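Local coordinates for protein beta-lactamase/D-alanine Carboxypeptidase (PDB 3RJU) that probably acts as a serine beta-lactamase or D-alanine carboxypeptidase of the penicillin-binding type, and was crystallised with citrate, at residues 241-246 / 250-255; 257-262 / 298-303. All blocks are in the same frame, centred on the assembly; numbering follows the deposited sequence. Where two conformers were deposited one is given.

Helix 233-241 ends where contact 1 begins, and segments 241-246 and 250-255 pair across just three intervening residues, closing a small loop before helix 255-258. The chain then runs through that helix into contact 2, whose first segment, 257-262, enters edge strand 261-264. The other half, 298-303, follows after 35 intervening residues on strand 299-306, so a much longer loop that includes strands 270-272, 282-284 and 288-290 is closed here. The two loops follow in series, neither enclosing nor crossing the other. The contact centres are about 14 Å apart, yet they meet: Phe243 CD1 of contact 1 packs 3.7 Å from Gln259 NE2 of contact 2. Together they tie the interhelical loop to the main antiparallel sheet.

Contact 1: residues 241-246 / 250-255; sequences QQFLAS and APKRSA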
ATOM      1  N   GLN A 241       3.647  12.618   4.329  1.00 10.15           N
ATOM      2  CA  GLN A 241       3.473  13.983   4.838  1.00 11.46           C
ATOM      3  C   GLN A 241       2.236  14.666   4.252  1.00 11.91           C
ATOM      4  O   GLN A 241       1.627  15.517   4.902  1.00 12.19           O
ATOM      5  CB  GLN A 241       4.727  14.832   4.547  1.00 11.02           C
ATOM      6  CG  GLN A 241       4.662  16.290   5.075  1.00 11.53           C
ATOM      7  CD  GLN A 241       4.629  16.356   6.580  1.00 12.21           C
ATOM      8  OE1 GLN A 241       5.660  16.210   7.233  1.00 13.58           O
ATOM      9  NE2 GLN A 241       3.435  16.534   7.147  1.00 10.63           N
ATOM     10  N   GLN A 242       1.855  14.316   3.023  0.51 12.66           N
ATOM     11  CA  GLN A 242       0.718  15.012   2.400  0.51 12.83           C
ATOM     12  C   GLN A 242      -0.620  14.735   3.090  0.51 11.10           C
ATOM     13  O   GLN A 242      -1.597  15.445   2.849  0.51 11.20           O
ATOM     14  CB  GLN A 242       0.601  14.816   0.872  0.51 15.52           C
ATOM     15  CG  GLN A 242       1.440  13.735   0.226  0.51 15.71           C
ATOM     16  CD  GLN A 242       0.717  13.014  -0.917  0.51 13.66           C
ATOM     17  OE1 GLN A 242       0.240  13.624  -1.887  0.51 17.84           O
ATOM     18  NE2 GLN A 242       0.633  11.720  -0.801  0.51  4.47           N
ATOM     19  N   PHE A 243      -0.664  13.728   3.960  1.00 10.22           N
ATOM     20  CA  PHE A 243      -1.896  13.454   4.716  1.00 10.04           C
ATOM     21  C   PHE A 243      -1.979  14.186   6.052  1.00 11.55           C
ATOM     22  O   PHE A 243      -3.003  14.134   6.725  1.00 13.53           O
ATOM     23  CB  PHE A 243      -2.084  11.949   4.952  1.00 10.13           C
ATOM     24  CG  PHE A 243      -2.173  11.147   3.675  1.00 10.02           C
ATOM     25  CD1 PHE A 243      -3.399  10.921   3.064  1.00 11.33           C
ATOM     26  CD2 PHE A 243      -1.027  10.641   3.078  1.00  9.64           C
ATOM     27  CE1 PHE A 243      -3.482  10.203   1.882  1.00  9.51           C
ATOM     28  CE2 PHE A 243      -1.105   9.919   1.894  1.00 11.05           C
ATOM     29  CZ  PHE A 243      -2.333   9.678   1.311  1.00 10.48           C
ATOM     30  N   LEU A 244      -0.906  14.879   6.420  1.00 12.37           N
ATOM     31  CA  LEU A 244      -0.742  15.387   7.783  1.00 12.37           C
ATOM     32  C   LEU A 244      -0.468  16.870   7.745  1.00 13.56           C
ATOM     33  O   LEU A 244       0.347  17.325   6.953  1.00 17.01           O
ATOM     34  CB  LEU A 244       0.454  14.685   8.448  1.00 12.47           C
ATOM     35  CG  LEU A 244       0.374  13.163   8.445  1.00 11.64           C
ATOM     36  CD1 LEU A 244       1.654  12.542   9.019  1.00 13.42           C
ATOM     37  CD2 LEU A 244      -0.844  12.720   9.240  1.00 11.88           C
ATOM     38  N   ALA A 245      -1.114  17.633   8.620  1.00 12.37           N
ATOM     39  CA  ALA A 245      -0.835  19.063   8.700  1.00 14.12           C
ATOM     40  C   ALA A 245       0.453  19.336   9.492  1.00 16.13           C
ATOM     41  O   ALA A 245       0.803  18.612  10.431  1.00 13.88           O
ATOM     42  CB  ALA A 245      -2.005  19.804   9.333  1.00 13.44           C
ATOM     43  N   SER A 246       1.124  20.423   9.134  0.74 18.77           N
ATOM     44  CA  SER A 246       2.260  20.929   9.892  0.74 19.08           C
ATOM     45  C   SER A 246       2.222  22.446   9.830  0.74 20.21           C
ATOM     46  O   SER A 246       1.293  23.026   9.281  0.74 21.17           O
ATOM     47  CB  SER A 246       3.578  20.431   9.296  0.74 21.94           C
ATOM     48  OG  SER A 246       3.816  21.019   8.023  0.74 22.46           O
ATOM     49  N   ALA A 250      -0.702  22.402   4.767  1.00 21.84           N
ATOM     50  CA  ALA A 250      -1.930  21.700   5.048  1.00 18.55           C
ATOM     51  C   ALA A 250      -1.849  20.386   4.277  1.00 15.83           C
ATOM     52  O   ALA A 250      -1.016  20.238   3.382  1.00 15.85           O
ATOM     53  CB  ALA A 250      -3.122  22.526   4.562  1.00 19.16           C
ATOM     54  N   PRO A 251      -2.712  19.426   4.617  1.00 14.37           N
ATOM     55  CA  PRO A 251      -2.754  18.207   3.805  1.00 13.79           C
ATOM     56  C   PRO A 251      -3.117  18.502   2.356  1.00 13.22           C
ATOM     57  O   PRO A 251      -3.781  19.515   2.068  1.00 13.51           O
ATOM     58  CB  PRO A 251      -3.864  17.387   4.463  1.00 13.68           C
ATOM     59  CG  PRO A 251      -3.929  17.922   5.872  1.00 14.01           C
ATOM     60  CD  PRO A 251      -3.653  19.375   5.750  1.00 14.78           C
ATOM     61  N   LYS A 252      -2.712  17.610   1.458  1.00 12.77           N
ATOM     62  CA  LYS A 252      -3.057  17.743   0.043  1.00 11.94           C
ATOM     63  C   LYS A 252      -4.575  17.791  -0.134  1.00 13.50           C
ATOM     64  O   LYS A 252      -5.333  17.242   0.674  1.00 14.06           O
ATOM     65  CB  LYS A 252      -2.461  16.594  -0.782  1.00 13.14           C
ATOM     66  CG  LYS A 252      -2.915  15.208  -0.324  1.00 15.20           C
ATOM     67  CD  LYS A 252      -2.292  14.076  -1.160  1.00 16.56           C
ATOM     68  CE  LYS A 252      -2.641  12.702  -0.616  1.00 15.39           C
ATOM     69  NZ  LYS A 252      -2.045  11.621  -1.442  1.00 12.75           N
ATOM     70  N   ARG A 253      -4.997  18.447  -1.210  1.00 13.91           N
ATOM     71  CA  ARG A 253      -6.407  18.662  -1.495  1.00 15.84           C
ATOM     72  C   ARG A 253      -7.235  17.373  -1.473  1.00 13.54           C
ATOM     73  O   ARG A 253      -8.359  17.355  -0.972  1.00 14.40           O
ATOM     74  CB  ARG A 253      -6.557  19.376  -2.847  1.00 19.89           C
ATOM     75  CG  ARG A 253      -7.996  19.641  -3.245  1.00 24.25           C
ATOM     76  CD  ARG A 253      -8.072  20.647  -4.387  1.00 26.77           C
ATOM     77  NE  ARG A 253      -7.607  20.086  -5.656  1.00 28.53           N
ATOM     78  CZ  ARG A 253      -8.385  19.382  -6.475  1.00 29.20           C
ATOM     79  NH1 ARG A 253      -9.654  19.171  -6.154  1.00 29.33           N
ATOM     80  NH2 ARG A 253      -7.906  18.905  -7.618  1.00 29.45           N
ATOM     81  N   SER A 254      -6.682  16.296  -2.012  1.00 12.25           N
ATOM     82  CA  SER A 254      -7.422  15.038  -2.130  1.00 12.72           C
ATOM     83  C   SER A 254      -7.268  14.099  -0.932  1.00 11.08           C
ATOM     84  O   SER A 254      -7.754  12.964  -0.998  1.00 10.64           O
ATOM     85  CB  SER A 254      -6.970  14.274  -3.371  1.00 14.38           C
ATOM     86  OG  SER A 254      -5.588  13.953  -3.286  1.00 15.31           O
ATOM     87  N   ALA A 255      -6.586  14.528   0.143  1.00 11.09           N
ATOM     88  CA  ALA A 255      -6.294  13.584   1.244  1.00 11.44           C
ATOM     89  C   ALA A 255      -7.555  12.989   1.856  1.00 11.50           C
ATOM     90  O   ALA A 255      -7.630  11.779   2.099  1.00 11.40           O
ATOM     91  CB  ALA A 255      -5.464  14.247   2.333  1.00 12.39           C
TER
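Lys252 lays its side chain between Gln242 and the ring of Phe243, inside the loop that joins helices 233-241 and 255-258 of this beta-lactamase-type fold. Two type I turns, Gln241 to Leu244 and Lys252 to Ala255, are joined through the backbone: Lys252 N donates to Gln242 O at 2.8 Å with an angle of 158°. Lys252 CB lies near that same carbonyl oxygen, and CG comes to 3.4 Å from Gln242 O. CG sits between the backbone N and carbonyl carbon (chi1 58°), and every later torsion is extended, which carries CD alongside the Gln242 side chain. CE then comes over one face of the Phe243 ring as a CH-pi contact, 3.9 Å from its centroid and 25° off the normal. At the tip, NZ forms salt bridges to Glu258 and Glu70, which would balance its charge. Gln242 is modelled in two conformers; in the one given its NE2 bonds Trp239 O, and its close approach to the lysine is doubtful. Beyond the lysine in sequence, Ala255 CB meets Phe243 CD1 obliquely at 4.0 Å; just before it, Pro251 CD lies 4.0 Å from Ala245 CB.

Contact 2: residues 257-262 / 298-303; sequences REQALY and GIMQKT
Met300, a selenomethionine, and Gln259 each start their side chain toward the other segment, but the two chains pass at a slant. Gln259 runs extended beyond CG, whereas Met300 is folded back at chi2 (-70°) and again at chi3 (-76°), a hooked shape that brings its terminal methyl against the root of the glutamine. The distances locate that methyl: Met300 CE lies 3.4 Å from Gln259 O and 3.5 Å from Gln259 CB, then 3.8 Å from Gln259 CG, so it sits beside the backbone and the first carbons, with the amide carbon farther off. The selenium has a looser apolar contact, Met300 SE lying 4.2 Å from Leu261 CD2. Gln259 is the first residue to leave helical geometry after helix 255-258, and Leu261 lies at the weakly bonded strand 261-264, at the edge of the eight-stranded antiparallel sheet. Strands 288-290 and 282-284 lie between that edge and strand 299-306, so Met300 reaches the helix-to-strand connection from further in, touching Tyr289 as well. On the same strand Lys302 and Thr303 are consistent with the start of a K(T/S)G-type motif of serine penicillin-binding proteins. Lys302 NZ donates to Thr303 O at 2.7 Å and is also hydrogen-bonded to Tyr159 OH, while Thr303 OG1 is hydrogen-bonded to a citrate that probably comes from the crystallisation liquor.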
ATOM      1  N   ARG A 257     -10.586  12.732   0.504  1.00 10.41           N
ATOM      2  CA  ARG A 257     -11.257  11.834  -0.436  1.00 10.34           C
ATOM      3  C   ARG A 257     -10.509  10.512  -0.513  1.00 10.63           C
ATOM      4  O   ARG A 257     -11.112   9.442  -0.602  1.00 11.46           O
ATOM      5  CB  ARG A 257     -11.386  12.477  -1.822  1.00 11.32           C
ATOM      6  CG  ARG A 257     -12.531  13.484  -1.915  1.00 12.64           C
ATOM      7  CD  ARG A 257     -12.603  14.113  -3.296  1.00 15.07           C
ATOM      8  NE  ARG A 257     -11.730  15.282  -3.392  1.00 17.53           N
ATOM      9  CZ  ARG A 257     -10.671  15.387  -4.186  1.00 17.78           C
ATOM     10  NH1 ARG A 257     -10.303  14.373  -4.979  1.00 17.24           N
ATOM     11  NH2 ARG A 257      -9.962  16.506  -4.161  1.00 17.04           N
ATOM     12  N   GLU A 258      -9.182  10.567  -0.458  1.00 10.55           N
ATOM     13  CA  GLU A 258      -8.412   9.331  -0.544  1.00 10.00           C
ATOM     14  C   GLU A 258      -8.671   8.427   0.636  1.00  9.44           C
ATOM     15  O   GLU A 258      -8.592   7.212   0.498  1.00 10.75           O
ATOM     16  CB  GLU A 258      -6.925   9.624  -0.635  1.00  9.85           C
ATOM     17  CG  GLU A 258      -6.507  10.143  -2.010  1.00 10.08           C
ATOM     18  CD  GLU A 258      -5.051  10.534  -2.051  1.00 11.27           C
ATOM     19  OE1 GLU A 258      -4.210   9.785  -1.508  1.00  9.93           O
ATOM     20  OE2 GLU A 258      -4.742  11.601  -2.623  1.00 10.53           O
ATOM     21  N   GLN A 259      -8.978   9.024   1.788  1.00 10.76           N
ATOM     22  CA  GLN A 259      -9.159   8.268   3.033  1.00 11.39           C
ATOM     23  C   GLN A 259     -10.621   8.076   3.411  1.00 11.04           C
ATOM     24  O   GLN A 259     -10.935   7.626   4.517  1.00 12.40           O
ATOM     25  CB  GLN A 259      -8.360   8.926   4.170  1.00 12.96           C
ATOM     26  CG  GLN A 259      -6.875   8.848   3.903  1.00 13.25           C
ATOM     27  CD  GLN A 259      -6.024   9.230   5.095  1.00 15.52           C
ATOM     28  OE1 GLN A 259      -6.303  10.211   5.784  1.00 16.95           O
ATOM     29  NE2 GLN A 259      -4.967   8.448   5.342  1.00 15.09           N
ATOM     30  N   ALA A 260     -11.512   8.378   2.472  1.00 10.56           N
ATOM     31  CA  ALA A 260     -12.940   8.171   2.703  1.00 11.70           C
ATOM     32  C   ALA A 260     -13.230   6.688   2.906  1.00 12.02           C
ATOM     33  O   ALA A 260     -12.651   5.816   2.238  1.00 11.60           O
ATOM     34  CB  ALA A 260     -13.751   8.708   1.529  1.00 12.90           C
ATOM     35  N   LEU A 261     -14.141   6.399   3.823  1.00 11.51           N
ATOM     36  CA  LEU A 261     -14.493   5.027   4.119  1.00 10.68           C
ATOM     37  C   LEU A 261     -15.785   4.652   3.421  1.00 11.36           C
ATOM     38  O   LEU A 261     -16.735   5.432   3.410  1.00 12.36           O
ATOM     39  CB  LEU A 261     -14.650   4.851   5.612  1.00 12.36           C
ATOM     40  CG  LEU A 261     -13.334   5.137   6.336  1.00 13.04           C
ATOM     41  CD1 LEU A 261     -13.592   5.139   7.812  1.00 14.45           C
ATOM     42  CD2 LEU A 261     -12.271   4.102   5.962  1.00 13.60           C
ATOM     43  N   TYR A 262     -15.822   3.442   2.875  1.00 11.12           N
ATOM     44  CA  TYR A 262     -16.939   3.003   2.034  1.00 11.62           C
ATOM     45  C   TYR A 262     -17.737   1.840   2.576  1.00 11.34           C
ATOM     46  O   TYR A 262     -18.939   1.726   2.282  1.00 13.77           O
ATOM     47  CB  TYR A 262     -16.476   2.714   0.602  1.00 11.77           C
ATOM     48  CG  TYR A 262     -16.215   3.988  -0.152  1.00 11.07           C
ATOM     49  CD1 TYR A 262     -17.209   4.593  -0.920  1.00 12.77           C
ATOM     50  CD2 TYR A 262     -14.997   4.644  -0.033  1.00 11.55           C
ATOM     51  CE1 TYR A 262     -16.973   5.783  -1.594  1.00 12.12           C
ATOM     52  CE2 TYR A 262     -14.746   5.833  -0.714  1.00 11.32           C
ATOM     53  CZ  TYR A 262     -15.738   6.410  -1.474  1.00 11.68           C
ATOM     54  OH  TYR A 262     -15.495   7.592  -2.130  1.00 12.93           O
ATOM     55  N   GLY A 298      -8.038   5.393  17.112  1.00 13.83           N
ATOM     56  CA  GLY A 298      -8.536   5.065  15.786  1.00 12.90           C
ATOM     57  C   GLY A 298      -7.416   5.314  14.802  1.00 11.80           C
ATOM     58  O   GLY A 298      -6.809   6.385  14.799  1.00 13.14           O
ATOM     59  N   ILE A 299      -7.137   4.311  13.977  1.00 10.19           N
ATOM     60  CA  ILE A 299      -5.966   4.313  13.128  1.00  9.99           C
ATOM     61  C   ILE A 299      -6.347   3.998  11.689  1.00 10.22           C
ATOM     62  O   ILE A 299      -7.106   3.060  11.431  1.00 10.15           O
ATOM     63  CB  ILE A 299      -4.955   3.242  13.636  1.00  9.99           C
ATOM     64  CG1 ILE A 299      -4.317   3.706  14.961  1.00 10.83           C
ATOM     65  CG2 ILE A 299      -3.886   2.928  12.567  1.00  9.77           C
ATOM     66  CD1 ILE A 299      -3.532   2.610  15.687  1.00 12.68           C
HETATM   67  N   MSE A 300      -5.831   4.805  10.763  1.00  9.05           N
HETATM   68  CA  MSE A 300      -5.889   4.534   9.332  1.00  9.34           C
HETATM   69  C   MSE A 300      -4.581   3.856   8.966  1.00  8.64           C
HETATM   70  O   MSE A 300      -3.501   4.393   9.259  1.00  9.51           O
HETATM   71  CB  MSE A 300      -6.002   5.847   8.536  1.00 11.76           C
HETATM   72  CG  MSE A 300      -7.313   6.547   8.700  1.00 15.60           C
HETATM   73 SE   MSE A 300      -8.753   5.560   7.837  0.72 20.17          SE
HETATM   74  CE  MSE A 300      -8.364   6.007   6.023  1.00 20.58           C
ATOM     75  N   GLN A 301      -4.662   2.707   8.303  1.00  8.07           N
ATOM     76  CA  GLN A 301      -3.455   1.929   8.064  1.00  7.65           C
ATOM     77  C   GLN A 301      -3.471   1.109   6.780  1.00  8.40           C
ATOM     78  O   GLN A 301      -4.516   0.942   6.128  1.00  8.88           O
ATOM     79  CB  GLN A 301      -3.124   1.046   9.295  1.00  8.26           C
ATOM     80  CG  GLN A 301      -4.247   0.116   9.777  1.00  7.88           C
ATOM     81  CD  GLN A 301      -4.336  -1.233   9.020  1.00  9.12           C
ATOM     82  OE1 GLN A 301      -3.714  -1.435   7.969  1.00  9.54           O
ATOM     83  NE2 GLN A 301      -5.096  -2.156   9.574  1.00 10.07           N
ATOM     84  N   LYS A 302      -2.288   0.633   6.399  1.00  7.77           N
ATOM     85  CA  LYS A 302      -2.156  -0.335   5.315  1.00  8.03           C
ATOM     86  C   LYS A 302      -0.944  -1.208   5.605  1.00  8.17           C
ATOM     87  O   LYS A 302       0.094  -0.708   6.044  1.00  8.47           O
ATOM     88  CB  LYS A 302      -1.964   0.346   3.957  1.00  7.19           C
ATOM     89  CG  LYS A 302      -1.861  -0.661   2.787  1.00  8.13           C
ATOM     90  CD  LYS A 302      -3.209  -1.371   2.541  1.00  8.66           C
ATOM     91  CE  LYS A 302      -3.095  -2.547   1.554  1.00  8.79           C
ATOM     92  NZ  LYS A 302      -2.651  -3.811   2.224  1.00  9.44           N
ATOM     93  N   THR A 303      -1.108  -2.507   5.376  1.00  8.27           N
ATOM     94  CA  THR A 303      -0.058  -3.496   5.557  1.00  9.15           C
ATOM     95  C   THR A 303       0.538  -3.901   4.201  1.00  8.56           C
ATOM     96  O   THR A 303      -0.099  -3.771   3.149  1.00  9.65           O
ATOM     97  CB  THR A 303      -0.634  -4.778   6.197  1.00  8.20           C
ATOM     98  OG1 THR A 303      -1.722  -5.263   5.388  1.00  9.09           O
ATOM     99  CG2 THR A 303      -1.156  -4.511   7.592  1.00  9.25           C
TER